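Local coordinates for protein RNA-directed RNA polymerase (Infectious pancreatic necrosis virus, PDB 3ZED) that acts as the viral RNA-directed RNA polymerase and probably occurs both free and covalently attached to the genomic RNA, at residues 346-350 with 367-371; 355-361 with 560-564; 360-366 with 573-577; 527-531 with 553-557; 548-552 with 623-629. One frame throughout, in Å; residues are numbered along the deposited sequence.

How the contacts relate
From the N terminus, contact 1 opens first and closes a short loop back onto helix 364-377. Contacts 2 and 3 start within that loop, so both cross contact 1. They share P360 and F361 and reach neighbouring strands, 563-568 and 573-578, about 200 residues later; they also cross each other. Contact 4 lies wholly within the spans of contacts 2 and 3. It joins helix 524-533 to strand 556-560 of the same three-stranded sheet. Contact 5 starts just before the second segment of contact 4, and closes last, on helix 625-645. It crosses contacts 2, 3 and 4. M369, F574, I528 and V556 pack together and link contacts 1, 3 and 4.

Contact 1. Residues 346-350 with 367-371; sequences NITNT and RIMTI
R367 leaves helix 364-377 with CG beside its backbone N (chi1 -71°), and its chain runs extended from CG to NE. This stretches the guanidinium across to the loop at T348. T348 sets OG1 between its own N and carbonyl carbon (chi1 72°), which leaves CG2 to meet the helix. R367 NH1 donates to T348 O at 2.7 Å. The bond is bent, with an angle of 137° at the hydrogen. The oxygen sits at the guanidinium edge, near its plane, but NH1 lies above the carbonyl plane and is not on a lone pair. R367 CD also passes T348 CB at 3.9 Å.

Beside this bond the contact is apolar. I368 CD1 lies 3.5 Å from I347 CG2, and the two side chains meet at about a right angle. The same I368 CD1 reaches T348 CG2 at 3.8 Å. One helical turn after R367, I371 CD1 abuts I347 CG1 at 4.0 Å.

The loop is held in shape from within. N346 OD1 accepts from T348 N in an Asx turn and from T348 OG1, the latter at 2.6 Å. Both donors lie in its carbonyl plane. N349 OD1 takes N346 N and T350 OG1, and N346 ND2 bonds Y356 O. I347 O is taken by R695.

The loop thus presents T348 O from a fixed frame. One charged hydrogen bond between the partly exposed T348 and R367 joins loop and helix, while the buried isoleucines beside it supply close apolar packing. The asparagines spend their polarity inside the loop, not on the helix.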
# COMPACT_ATOMS: atom_id res chain seq x y z
N ASN B 346 10.44 -10.67 -7.25
CA ASN B 346 9.15 -11.33 -7.42
C ASN B 346 9.32 -12.59 -8.26
O ASN B 346 10.42 -12.87 -8.74
CB ASN B 346 8.09 -10.38 -8.03
CG ASN B 346 8.46 -9.83 -9.37
OD1 ASN B 346 8.54 -10.56 -10.36
ND2 ASN B 346 8.72 -8.55 -9.43
N ILE B 347 8.24 -13.36 -8.43
CA ILE B 347 8.21 -14.64 -9.13
C ILE B 347 8.72 -14.55 -10.60
O ILE B 347 9.17 -15.55 -11.13
CB ILE B 347 6.78 -15.25 -9.03
CG1 ILE B 347 6.77 -16.78 -9.26
CG2 ILE B 347 5.75 -14.50 -9.87
CD1 ILE B 347 5.54 -17.53 -8.68
N THR B 348 8.68 -13.37 -11.24
CA THR B 348 9.10 -13.25 -12.63
C THR B 348 10.63 -13.08 -12.75
O THR B 348 11.17 -13.32 -13.83
CB THR B 348 8.35 -12.12 -13.37
OG1 THR B 348 8.80 -10.84 -12.92
CG2 THR B 348 6.83 -12.24 -13.24
N ASN B 349 11.33 -12.71 -11.65
CA ASN B 349 12.79 -12.51 -11.69
C ASN B 349 13.53 -13.26 -10.57
O ASN B 349 14.75 -13.18 -10.50
CB ASN B 349 13.13 -11.00 -11.63
CG ASN B 349 12.68 -10.27 -10.37
OD1 ASN B 349 12.72 -10.78 -9.25
ND2 ASN B 349 12.32 -9.02 -10.53
N THR B 350 12.79 -13.94 -9.68
CA THR B 350 13.37 -14.65 -8.52
C THR B 350 12.52 -15.86 -8.20
O THR B 350 11.32 -15.84 -8.46
CB THR B 350 13.45 -13.67 -7.30
OG1 THR B 350 14.15 -12.47 -7.67
CG2 THR B 350 14.08 -14.28 -6.04
N ARG B 367 5.58 -14.12 -18.69
CA ARG B 367 6.46 -14.80 -17.70
C ARG B 367 5.61 -15.58 -16.68
O ARG B 367 5.91 -16.73 -16.38
CB ARG B 367 7.38 -13.80 -16.98
CG ARG B 367 8.48 -13.26 -17.88
CD ARG B 367 9.53 -12.53 -17.07
NE ARG B 367 10.71 -12.22 -17.87
CZ ARG B 367 11.94 -12.07 -17.39
NH1 ARG B 367 12.16 -12.21 -16.09
NH2 ARG B 367 12.96 -11.80 -18.19
N ILE B 368 4.51 -14.96 -16.20
CA ILE B 368 3.55 -15.57 -15.27
C ILE B 368 2.89 -16.79 -15.94
O ILE B 368 2.85 -17.86 -15.33
CB ILE B 368 2.49 -14.52 -14.80
CG1 ILE B 368 3.10 -13.45 -13.88
CG2 ILE B 368 1.22 -15.19 -14.19
CD1 ILE B 368 3.51 -13.89 -12.52
N MET B 369 2.41 -16.63 -17.20
CA MET B 369 1.76 -17.72 -17.95
C MET B 369 2.72 -18.89 -18.20
O MET B 369 2.29 -20.04 -18.12
CB MET B 369 1.14 -17.22 -19.25
CG MET B 369 -0.06 -16.30 -19.02
SD MET B 369 -1.44 -17.04 -18.07
CE MET B 369 -1.93 -18.39 -19.16
N THR B 370 4.03 -18.61 -18.42
CA THR B 370 5.06 -19.64 -18.56
C THR B 370 5.19 -20.42 -17.23
O THR B 370 5.19 -21.64 -17.24
CB THR B 370 6.41 -19.01 -19.01
OG1 THR B 370 6.22 -18.43 -20.30
CG2 THR B 370 7.54 -20.03 -19.11
N ILE B 371 5.24 -19.70 -16.10
CA ILE B 371 5.34 -20.30 -14.76
C ILE B 371 4.09 -21.17 -14.51
O ILE B 371 4.25 -22.32 -14.09
CB ILE B 371 5.58 -19.23 -13.65
CG1 ILE B 371 7.02 -18.66 -13.75
CG2 ILE B 371 5.34 -19.81 -12.25
CD1 ILE B 371 7.16 -17.21 -13.26

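Contact 2. Residues 355-361 with 560-564; sequences LYGFSPF and LLGWS
P360 and F361 meet the same face of the W563 indole, each in its own way. P360 CG stands 3.5 Å from the centroid of the five-membered ring, only 7° off the ring normal. This is a CH-pi contact over the face, and the proline ring crosses the indole at about a right angle. F361 instead points its edge at the six-membered ring. The pair is T-shaped, with planes at 82° and centroids 5.2 Å apart. The closest atoms are F361 CE2 and W563 CH2, at 3.7 Å. F361 holds CG beside its backbone N (chi1 -67°), which swings the ring back toward the tryptophan.

A second group of side chains packs alongside. The far end of the F358 ring comes onto L560, with CZ 3.7 Å from CD2. The two side chains cross at about a right angle. F358 CD2 lies 4.0 Å from L561 CD1. L560 CD1 turns the other way and touches L355 CD1 at 3.9 Å.

Each segment is shaped by a turn. L355 to F358 form a type II turn. L560 to W563 form the type I' turn of a beta hairpin, with L560 and W563 paired through both backbone bonds. L561 N, within the turn, bonds Y391 OH. I368 of helix 364-377 covers L355, F358 and L560.

No hydrogen bond crosses between the segments. The contact between the loop before helix 364-377 and the 560-563 hairpin turn therefore rests on hydrophobic burial and on the ring contacts, whose face and edge geometry is consistent with a defined fit of P360 and F361 on W563.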
# COMPACT_ATOMS: atom_id res chain seq x y z
N LEU B 355 4.89 -11.25 -5.40
CA LEU B 355 4.55 -10.49 -6.60
C LEU B 355 4.99 -9.01 -6.44
O LEU B 355 4.63 -8.19 -7.27
CB LEU B 355 3.03 -10.56 -6.88
CG LEU B 355 2.49 -11.85 -7.53
CD1 LEU B 355 0.99 -11.96 -7.35
CD2 LEU B 355 2.86 -11.93 -9.01
N TYR B 356 5.77 -8.68 -5.37
CA TYR B 356 6.21 -7.30 -5.13
C TYR B 356 6.95 -6.70 -6.35
O TYR B 356 7.91 -7.29 -6.85
CB TYR B 356 7.09 -7.19 -3.87
CG TYR B 356 7.51 -5.76 -3.59
CD1 TYR B 356 6.59 -4.81 -3.16
CD2 TYR B 356 8.80 -5.32 -3.86
CE1 TYR B 356 6.96 -3.48 -2.94
CE2 TYR B 356 9.19 -4.00 -3.64
CZ TYR B 356 8.26 -3.09 -3.17
OH TYR B 356 8.62 -1.77 -2.95
N GLY B 357 6.49 -5.53 -6.78
CA GLY B 357 7.06 -4.81 -7.91
C GLY B 357 6.69 -5.40 -9.27
O GLY B 357 7.27 -4.99 -10.28
N PHE B 358 5.72 -6.35 -9.31
CA PHE B 358 5.31 -6.97 -10.57
C PHE B 358 4.62 -5.99 -11.50
O PHE B 358 3.79 -5.20 -11.06
CB PHE B 358 4.39 -8.18 -10.35
CG PHE B 358 3.69 -8.72 -11.59
CD1 PHE B 358 4.37 -9.54 -12.48
CD2 PHE B 358 2.35 -8.44 -11.84
CE1 PHE B 358 3.73 -10.04 -13.61
CE2 PHE B 358 1.71 -8.95 -12.96
CZ PHE B 358 2.39 -9.77 -13.82
N SER B 359 4.93 -6.09 -12.78
CA SER B 359 4.27 -5.37 -13.86
C SER B 359 3.87 -6.40 -14.93
O SER B 359 4.72 -7.22 -15.30
CB SER B 359 5.18 -4.30 -14.46
OG SER B 359 4.54 -3.74 -15.59
N PRO B 360 2.61 -6.40 -15.41
CA PRO B 360 2.24 -7.40 -16.45
C PRO B 360 2.77 -7.00 -17.83
O PRO B 360 2.79 -7.82 -18.75
CB PRO B 360 0.71 -7.40 -16.41
CG PRO B 360 0.34 -5.98 -15.97
CD PRO B 360 1.47 -5.51 -15.07
N PHE B 361 3.19 -5.74 -17.97
CA PHE B 361 3.70 -5.20 -19.22
C PHE B 361 5.14 -5.63 -19.45
O PHE B 361 5.76 -6.23 -18.57
CB PHE B 361 3.53 -3.67 -19.25
CG PHE B 361 2.06 -3.31 -19.30
CD1 PHE B 361 1.29 -3.55 -20.45
CD2 PHE B 361 1.42 -2.80 -18.18
CE1 PHE B 361 -0.08 -3.28 -20.47
CE2 PHE B 361 0.06 -2.53 -18.20
CZ PHE B 361 -0.68 -2.77 -19.35
N LEU B 560 -5.08 -11.25 -11.91
CA LEU B 560 -3.78 -11.13 -11.28
C LEU B 560 -3.51 -9.66 -11.09
O LEU B 560 -3.16 -8.97 -12.04
CB LEU B 560 -2.70 -11.81 -12.15
CG LEU B 560 -1.27 -11.83 -11.56
CD1 LEU B 560 -1.15 -12.89 -10.46
CD2 LEU B 560 -0.27 -12.10 -12.63
N LEU B 561 -3.76 -9.16 -9.86
CA LEU B 561 -3.62 -7.74 -9.53
C LEU B 561 -4.45 -6.87 -10.51
O LEU B 561 -4.04 -5.78 -10.89
CB LEU B 561 -2.13 -7.28 -9.47
CG LEU B 561 -1.17 -8.16 -8.63
CD1 LEU B 561 0.22 -7.58 -8.61
CD2 LEU B 561 -1.67 -8.34 -7.22
N GLY B 562 -5.63 -7.39 -10.89
CA GLY B 562 -6.56 -6.73 -11.80
C GLY B 562 -6.38 -7.00 -13.28
O GLY B 562 -7.06 -6.38 -14.09
N TRP B 563 -5.49 -7.92 -13.65
CA TRP B 563 -5.23 -8.22 -15.06
C TRP B 563 -5.61 -9.64 -15.47
O TRP B 563 -5.40 -10.60 -14.73
CB TRP B 563 -3.73 -8.01 -15.39
CG TRP B 563 -3.21 -6.66 -15.03
CD1 TRP B 563 -2.55 -6.32 -13.88
CD2 TRP B 563 -3.39 -5.45 -15.77
NE1 TRP B 563 -2.27 -4.96 -13.88
CE2 TRP B 563 -2.80 -4.40 -15.02
CE3 TRP B 563 -3.99 -5.14 -17.01
CZ2 TRP B 563 -2.77 -3.07 -15.47
CZ3 TRP B 563 -3.94 -3.83 -17.47
CH2 TRP B 563 -3.36 -2.81 -16.69
N SER B 564 -6.14 -9.76 -16.69
CA SER B 564 -6.44 -11.01 -17.40
C SER B 564 -5.37 -11.19 -18.47
O SER B 564 -4.67 -10.23 -18.82
CB SER B 564 -7.82 -10.98 -18.04
OG SER B 564 -8.85 -10.87 -17.08

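Contact 3. Residues 360-366 with 573-577; sequences PFHGGMD and MFVPV
D366 holds CG anti to its backbone N (chi1 -166°), which brings the carboxylate to the strand at M573 and F574. OD1 accepts from F574 N at 3.0 Å. The bond is nearly straight, 167° at the hydrogen, but the N-H comes from above the carboxylate plane. R373 gives OD1 a second, long and weak ion-pair partner.

M573 sets its CG in the crowded position between N and carbonyl carbon (chi1 60°). Its CB lies against D366 CG at 3.4 Å. The chain bends at its last torsion, and CE ends 3.8 Å from G363 CA, at the N-cap of the helix. M365 is bent twice beyond CG. It runs past P576 in the opposite direction, with CB 4.0 Å from P576 CD.

P576 fills the angle between P360 and F361. Its CB meets P360 CB at 3.6 Å, and its CG sits over a face of the F361 ring in a CH-pi contact. A water joins the backbones, accepting from D366 N in the first helical turn at 2.9 Å and donating to F574 O at 2.8 Å.

The start of helix 364-377 thus lies on the edge strand of the three-stranded sheet, where V575 pairs with I566. D366 OD1 also lies at the edge of the F574 ring, whose far end leads away from the 360-366 segment. The ring meets Y567 edge-to-face and packs between M369 of helix 364-377 and I528, A531 and V532 of helix 524-533.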
# COMPACT_ATOMS: atom_id res chain seq x y z
N PRO B 360 2.61 -6.40 -15.41
CA PRO B 360 2.24 -7.40 -16.45
C PRO B 360 2.77 -7.00 -17.83
O PRO B 360 2.79 -7.82 -18.75
CB PRO B 360 0.71 -7.40 -16.41
CG PRO B 360 0.34 -5.98 -15.97
CD PRO B 360 1.47 -5.51 -15.07
N PHE B 361 3.19 -5.74 -17.97
CA PHE B 361 3.70 -5.20 -19.22
C PHE B 361 5.14 -5.63 -19.45
O PHE B 361 5.76 -6.23 -18.57
CB PHE B 361 3.53 -3.67 -19.25
CG PHE B 361 2.06 -3.31 -19.30
CD1 PHE B 361 1.29 -3.55 -20.45
CD2 PHE B 361 1.42 -2.80 -18.18
CE1 PHE B 361 -0.08 -3.28 -20.47
CE2 PHE B 361 0.06 -2.53 -18.20
CZ PHE B 361 -0.68 -2.77 -19.35
N HIS B 362 5.64 -5.41 -20.68
CA HIS B 362 7.01 -5.75 -21.08
C HIS B 362 7.32 -7.25 -20.82
O HIS B 362 8.41 -7.62 -20.35
CB HIS B 362 8.02 -4.79 -20.39
CG HIS B 362 7.79 -3.37 -20.80
ND1 HIS B 362 7.19 -2.46 -19.95
CD2 HIS B 362 7.95 -2.79 -22.02
CE1 HIS B 362 7.02 -1.35 -20.66
NE2 HIS B 362 7.47 -1.49 -21.91
N GLY B 363 6.33 -8.09 -21.14
CA GLY B 363 6.41 -9.53 -21.02
C GLY B 363 6.14 -10.14 -19.67
O GLY B 363 6.27 -11.36 -19.53
N GLY B 364 5.79 -9.31 -18.67
CA GLY B 364 5.49 -9.76 -17.29
C GLY B 364 4.40 -10.83 -17.22
O GLY B 364 4.58 -11.88 -16.58
N MET B 365 3.25 -10.58 -17.88
CA MET B 365 2.14 -11.52 -17.95
C MET B 365 2.57 -12.84 -18.66
O MET B 365 2.25 -13.93 -18.17
CB MET B 365 0.92 -10.89 -18.65
CG MET B 365 -0.31 -11.82 -18.68
SD MET B 365 -0.87 -12.29 -17.03
CE MET B 365 -1.92 -10.93 -16.67
N ASP B 366 3.33 -12.76 -19.77
CA ASP B 366 3.80 -13.97 -20.42
C ASP B 366 4.72 -14.79 -19.51
O ASP B 366 4.62 -16.02 -19.52
CB ASP B 366 4.48 -13.69 -21.76
CG ASP B 366 4.65 -14.98 -22.57
OD1 ASP B 366 3.62 -15.67 -22.82
OD2 ASP B 366 5.80 -15.33 -22.90
N MET B 573 2.73 -14.75 -27.58
CA MET B 573 2.77 -14.69 -26.14
C MET B 573 1.47 -14.18 -25.60
O MET B 573 0.63 -13.63 -26.33
CB MET B 573 3.94 -13.81 -25.64
CG MET B 573 3.89 -12.36 -26.11
SD MET B 573 5.51 -11.55 -25.92
CE MET B 573 5.24 -10.78 -24.37
N PHE B 574 1.30 -14.37 -24.29
CA PHE B 574 0.17 -13.82 -23.55
C PHE B 574 0.50 -12.38 -23.20
O PHE B 574 1.65 -12.06 -22.86
CB PHE B 574 -0.14 -14.63 -22.29
CG PHE B 574 -0.80 -15.95 -22.61
CD1 PHE B 574 -2.18 -16.04 -22.70
CD2 PHE B 574 -0.04 -17.09 -22.79
CE1 PHE B 574 -2.79 -17.27 -22.98
CE2 PHE B 574 -0.65 -18.32 -23.09
CZ PHE B 574 -2.02 -18.40 -23.18
N VAL B 575 -0.51 -11.52 -23.32
CA VAL B 575 -0.39 -10.09 -23.01
C VAL B 575 -1.49 -9.73 -21.99
O VAL B 575 -2.53 -10.39 -21.98
CB VAL B 575 -0.44 -9.21 -24.29
CG1 VAL B 575 0.73 -9.52 -25.21
CG2 VAL B 575 -1.78 -9.37 -25.03
N PRO B 576 -1.31 -8.69 -21.14
CA PRO B 576 -2.38 -8.37 -20.20
C PRO B 576 -3.48 -7.50 -20.81
O PRO B 576 -3.24 -6.65 -21.67
CB PRO B 576 -1.66 -7.60 -19.11
CG PRO B 576 -0.54 -6.90 -19.82
CD PRO B 576 -0.15 -7.80 -20.96
N VAL B 577 -4.69 -7.70 -20.30
CA VAL B 577 -5.85 -6.86 -20.56
C VAL B 577 -6.49 -6.64 -19.18
O VAL B 577 -6.62 -7.59 -18.36
CB VAL B 577 -6.87 -7.34 -21.63
CG1 VAL B 577 -6.23 -7.40 -23.01
CG2 VAL B 577 -7.56 -8.67 -21.26
O HOH W 1 3.32 -10.36 -21.43

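Contact 4. Residues 527-531 with 553-557; sequences TIVEA and GKAVE
K554 packs its aliphatic chain across E530. Its CG is anti to the backbone N, and a bend at the next torsion (chi2 76°) turns the chain to cross the glutamate at a slant. K554 CD is 3.7 Å from E530 OE2. The charged ends do not meet: K554 NZ stays 4.8 Å from E530 OE1, so any attraction is long-range. K554 N bonds T534 OG1 near the end of helix 524-533.

The carbonyl of K554 faces the same helix. Its oxygen lies 3.3 Å from A531 CB and makes a CA-H...O contact with A531 CA at 3.4 Å. A water donates both to K554 O, at 2.6 Å, and to A531 O, at 2.7 Å.

Here the chain passes from the loop into the first strand of a three-stranded antiparallel sheet, with the helix packed alongside its entry. A555 turns its methyl away from the helix, and its carbonyl oxygen comes loosely against T527 CG2.

V556 brings the apolar part of the contact. Its CG2, beside the backbone N, touches A531 CB at 3.7 Å and I528 CG1 at 4.2 Å. F574 of strand 573-578 packs on I528, A531 and V556 alike.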
# COMPACT_ATOMS: atom_id res chain seq x y z
N THR B 527 -8.78 -24.09 -20.42
CA THR B 527 -8.98 -22.64 -20.60
C THR B 527 -7.78 -21.99 -21.30
O THR B 527 -8.00 -21.17 -22.18
CB THR B 527 -9.26 -21.94 -19.24
OG1 THR B 527 -10.33 -22.61 -18.59
CG2 THR B 527 -9.60 -20.43 -19.36
N ILE B 528 -6.52 -22.36 -20.91
CA ILE B 528 -5.28 -21.83 -21.53
C ILE B 528 -5.21 -22.32 -22.99
O ILE B 528 -4.92 -21.51 -23.88
CB ILE B 528 -4.01 -22.18 -20.70
CG1 ILE B 528 -4.11 -21.51 -19.30
CG2 ILE B 528 -2.72 -21.74 -21.41
CD1 ILE B 528 -3.14 -22.00 -18.28
N VAL B 529 -5.53 -23.61 -23.24
CA VAL B 529 -5.55 -24.20 -24.60
C VAL B 529 -6.60 -23.45 -25.46
O VAL B 529 -6.31 -23.08 -26.60
CB VAL B 529 -5.80 -25.74 -24.55
CG1 VAL B 529 -6.09 -26.31 -25.94
CG2 VAL B 529 -4.62 -26.47 -23.91
N GLU B 530 -7.78 -23.18 -24.89
CA GLU B 530 -8.88 -22.45 -25.53
C GLU B 530 -8.44 -21.01 -25.87
O GLU B 530 -8.70 -20.56 -26.98
CB GLU B 530 -10.13 -22.43 -24.62
CG GLU B 530 -11.38 -21.96 -25.33
CD GLU B 530 -12.61 -21.69 -24.48
OE1 GLU B 530 -12.62 -22.09 -23.29
OE2 GLU B 530 -13.57 -21.10 -25.02
N ALA B 531 -7.75 -20.33 -24.93
CA ALA B 531 -7.24 -18.96 -25.10
C ALA B 531 -6.29 -18.88 -26.29
O ALA B 531 -6.38 -17.95 -27.08
CB ALA B 531 -6.54 -18.50 -23.83
N GLY B 553 -10.64 -13.38 -28.64
CA GLY B 553 -10.34 -14.71 -28.14
C GLY B 553 -10.69 -14.82 -26.67
O GLY B 553 -10.92 -13.81 -25.99
N LYS B 554 -10.73 -16.07 -26.17
CA LYS B 554 -10.99 -16.37 -24.76
C LYS B 554 -9.87 -15.78 -23.87
O LYS B 554 -8.70 -15.99 -24.15
CB LYS B 554 -11.03 -17.91 -24.60
CG LYS B 554 -11.28 -18.43 -23.18
CD LYS B 554 -12.73 -18.28 -22.76
CE LYS B 554 -13.00 -18.91 -21.41
NZ LYS B 554 -14.18 -18.28 -20.77
N ALA B 555 -10.23 -15.03 -22.83
CA ALA B 555 -9.26 -14.52 -21.86
C ALA B 555 -9.06 -15.53 -20.74
O ALA B 555 -10.01 -16.24 -20.36
CB ALA B 555 -9.73 -13.19 -21.27
N VAL B 556 -7.81 -15.59 -20.21
CA VAL B 556 -7.48 -16.37 -19.02
C VAL B 556 -7.71 -15.34 -17.90
O VAL B 556 -6.90 -14.43 -17.74
CB VAL B 556 -6.07 -17.02 -19.03
CG1 VAL B 556 -5.89 -17.93 -17.81
CG2 VAL B 556 -5.83 -17.80 -20.31
N GLU B 557 -8.88 -15.40 -17.25
CA GLU B 557 -9.32 -14.39 -16.28
C GLU B 557 -8.71 -14.60 -14.89
O GLU B 557 -9.41 -14.84 -13.91
CB GLU B 557 -10.85 -14.30 -16.23
CG GLU B 557 -11.47 -13.96 -17.58
CD GLU B 557 -12.89 -13.46 -17.45
OE1 GLU B 557 -13.07 -12.24 -17.23
OE2 GLU B 557 -13.82 -14.30 -17.50
O HOH W 2 -6.76 -15.59 -25.79

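Contact 5. Residues 548-552 with 623-629; sequences PPIRP and NNPLLET
P548 lays its ring over the first turn of helix 625-645, overlapping P625 and E628. Its CB is 3.6 Å from P625 CA, and its CD is 3.7 Å from E628 CG. E628 holds CG anti to its backbone N (chi1 168°), which puts the methylene beside the proline. The chain then bends, and the carboxylate goes to R617 in a salt bridge and to Y540 OH in a hydrogen bond.

P549 meets N623, just before the helix, with its ring, and P625 with its carbonyl. Ring atom CG lies 3.4 Å from N623 OD1, with the two side chains at about a right angle. P549 O approaches P625 CB at 3.3 Å.

N624 is the N-cap of the helix. N624 OD1 accepts from L627 N at 3.1 Å, though the donor stands above the amide plane and is not on a lone pair. P625 follows as the first helical residue, a place where a proline ring costs no helix hydrogen bond. N624 ND2 goes on to T146 OG1.

P552 closes the far end of the proline-rich loop. Its CG touches N623 O at 3.5 Å and P625 CD at 3.8 Å. Between the two ends, I550 turns its side chain away from the helix, while its N is bound by D538 OD2.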
# COMPACT_ATOMS: atom_id res chain seq x y z
N PRO B 548 -9.67 -3.52 -33.71
CA PRO B 548 -9.95 -4.55 -32.71
C PRO B 548 -10.38 -5.84 -33.42
O PRO B 548 -10.83 -5.76 -34.56
CB PRO B 548 -11.11 -3.95 -31.91
CG PRO B 548 -11.83 -3.07 -32.92
CD PRO B 548 -10.72 -2.47 -33.72
N PRO B 549 -10.26 -7.05 -32.82
CA PRO B 549 -10.78 -8.23 -33.52
C PRO B 549 -12.32 -8.16 -33.58
O PRO B 549 -12.93 -7.54 -32.71
CB PRO B 549 -10.32 -9.39 -32.63
CG PRO B 549 -10.26 -8.79 -31.25
CD PRO B 549 -9.80 -7.38 -31.45
N ILE B 550 -12.92 -8.76 -34.60
CA ILE B 550 -14.39 -8.79 -34.71
C ILE B 550 -14.90 -9.68 -33.58
O ILE B 550 -15.82 -9.30 -32.86
CB ILE B 550 -14.84 -9.26 -36.12
CG1 ILE B 550 -14.37 -8.24 -37.18
CG2 ILE B 550 -16.38 -9.46 -36.17
CD1 ILE B 550 -14.13 -8.73 -38.53
N ARG B 551 -14.23 -10.81 -33.37
CA ARG B 551 -14.54 -11.76 -32.30
C ARG B 551 -13.27 -12.00 -31.42
O ARG B 551 -12.38 -12.76 -31.82
CB ARG B 551 -15.08 -13.09 -32.90
CG ARG B 551 -15.76 -14.01 -31.90
CD ARG B 551 -16.17 -15.31 -32.56
NE ARG B 551 -17.13 -15.12 -33.65
CZ ARG B 551 -18.45 -15.16 -33.51
NH1 ARG B 551 -19.00 -15.38 -32.32
NH2 ARG B 551 -19.25 -14.98 -34.57
N PRO B 552 -13.17 -11.31 -30.26
CA PRO B 552 -12.02 -11.53 -29.36
C PRO B 552 -11.88 -12.98 -28.91
O PRO B 552 -12.87 -13.73 -28.81
CB PRO B 552 -12.35 -10.65 -28.13
CG PRO B 552 -13.38 -9.71 -28.57
CD PRO B 552 -14.14 -10.37 -29.68
N ASN B 623 -8.99 -4.44 -27.18
CA ASN B 623 -9.44 -5.79 -27.48
C ASN B 623 -10.97 -5.93 -27.35
O ASN B 623 -11.47 -7.04 -27.50
CB ASN B 623 -8.71 -6.82 -26.59
CG ASN B 623 -8.66 -8.19 -27.23
OD1 ASN B 623 -8.48 -8.33 -28.43
ND2 ASN B 623 -8.88 -9.23 -26.45
N ASN B 624 -11.70 -4.84 -27.10
CA ASN B 624 -13.17 -4.85 -27.03
C ASN B 624 -13.64 -4.09 -28.28
O ASN B 624 -13.43 -2.87 -28.33
CB ASN B 624 -13.67 -4.24 -25.73
CG ASN B 624 -15.16 -4.31 -25.57
OD1 ASN B 624 -15.94 -3.84 -26.39
ND2 ASN B 624 -15.59 -4.87 -24.47
N PRO B 625 -14.21 -4.75 -29.32
CA PRO B 625 -14.46 -4.04 -30.58
C PRO B 625 -15.42 -2.87 -30.46
O PRO B 625 -15.13 -1.83 -31.06
CB PRO B 625 -14.94 -5.13 -31.54
CG PRO B 625 -15.39 -6.25 -30.66
CD PRO B 625 -14.47 -6.20 -29.48
N LEU B 626 -16.50 -2.99 -29.71
CA LEU B 626 -17.40 -1.85 -29.57
C LEU B 626 -16.72 -0.71 -28.80
O LEU B 626 -16.78 0.44 -29.22
CB LEU B 626 -18.72 -2.24 -28.89
CG LEU B 626 -19.86 -1.21 -29.02
CD1 LEU B 626 -20.39 -1.15 -30.45
CD2 LEU B 626 -20.97 -1.48 -28.00
N LEU B 627 -16.08 -1.04 -27.69
CA LEU B 627 -15.42 -0.05 -26.85
C LEU B 627 -14.30 0.66 -27.61
O LEU B 627 -14.20 1.89 -27.52
CB LEU B 627 -14.89 -0.68 -25.54
CG LEU B 627 -14.19 0.25 -24.53
CD1 LEU B 627 -15.12 1.39 -24.09
CD2 LEU B 627 -13.70 -0.54 -23.32
N GLU B 628 -13.47 -0.11 -28.35
CA GLU B 628 -12.36 0.40 -29.13
C GLU B 628 -12.86 1.29 -30.29
O GLU B 628 -12.28 2.34 -30.51
CB GLU B 628 -11.48 -0.77 -29.64
CG GLU B 628 -10.44 -0.41 -30.70
CD GLU B 628 -9.46 0.71 -30.39
OE1 GLU B 628 -9.17 0.96 -29.20
OE2 GLU B 628 -8.93 1.29 -31.36
N THR B 629 -13.95 0.91 -30.99
CA THR B 629 -14.49 1.72 -32.08
C THR B 629 -14.97 3.08 -31.54
O THR B 629 -14.59 4.11 -32.10
CB THR B 629 -15.61 0.98 -32.84
OG1 THR B 629 -15.21 -0.38 -33.07
CG2 THR B 629 -15.96 1.64 -34.16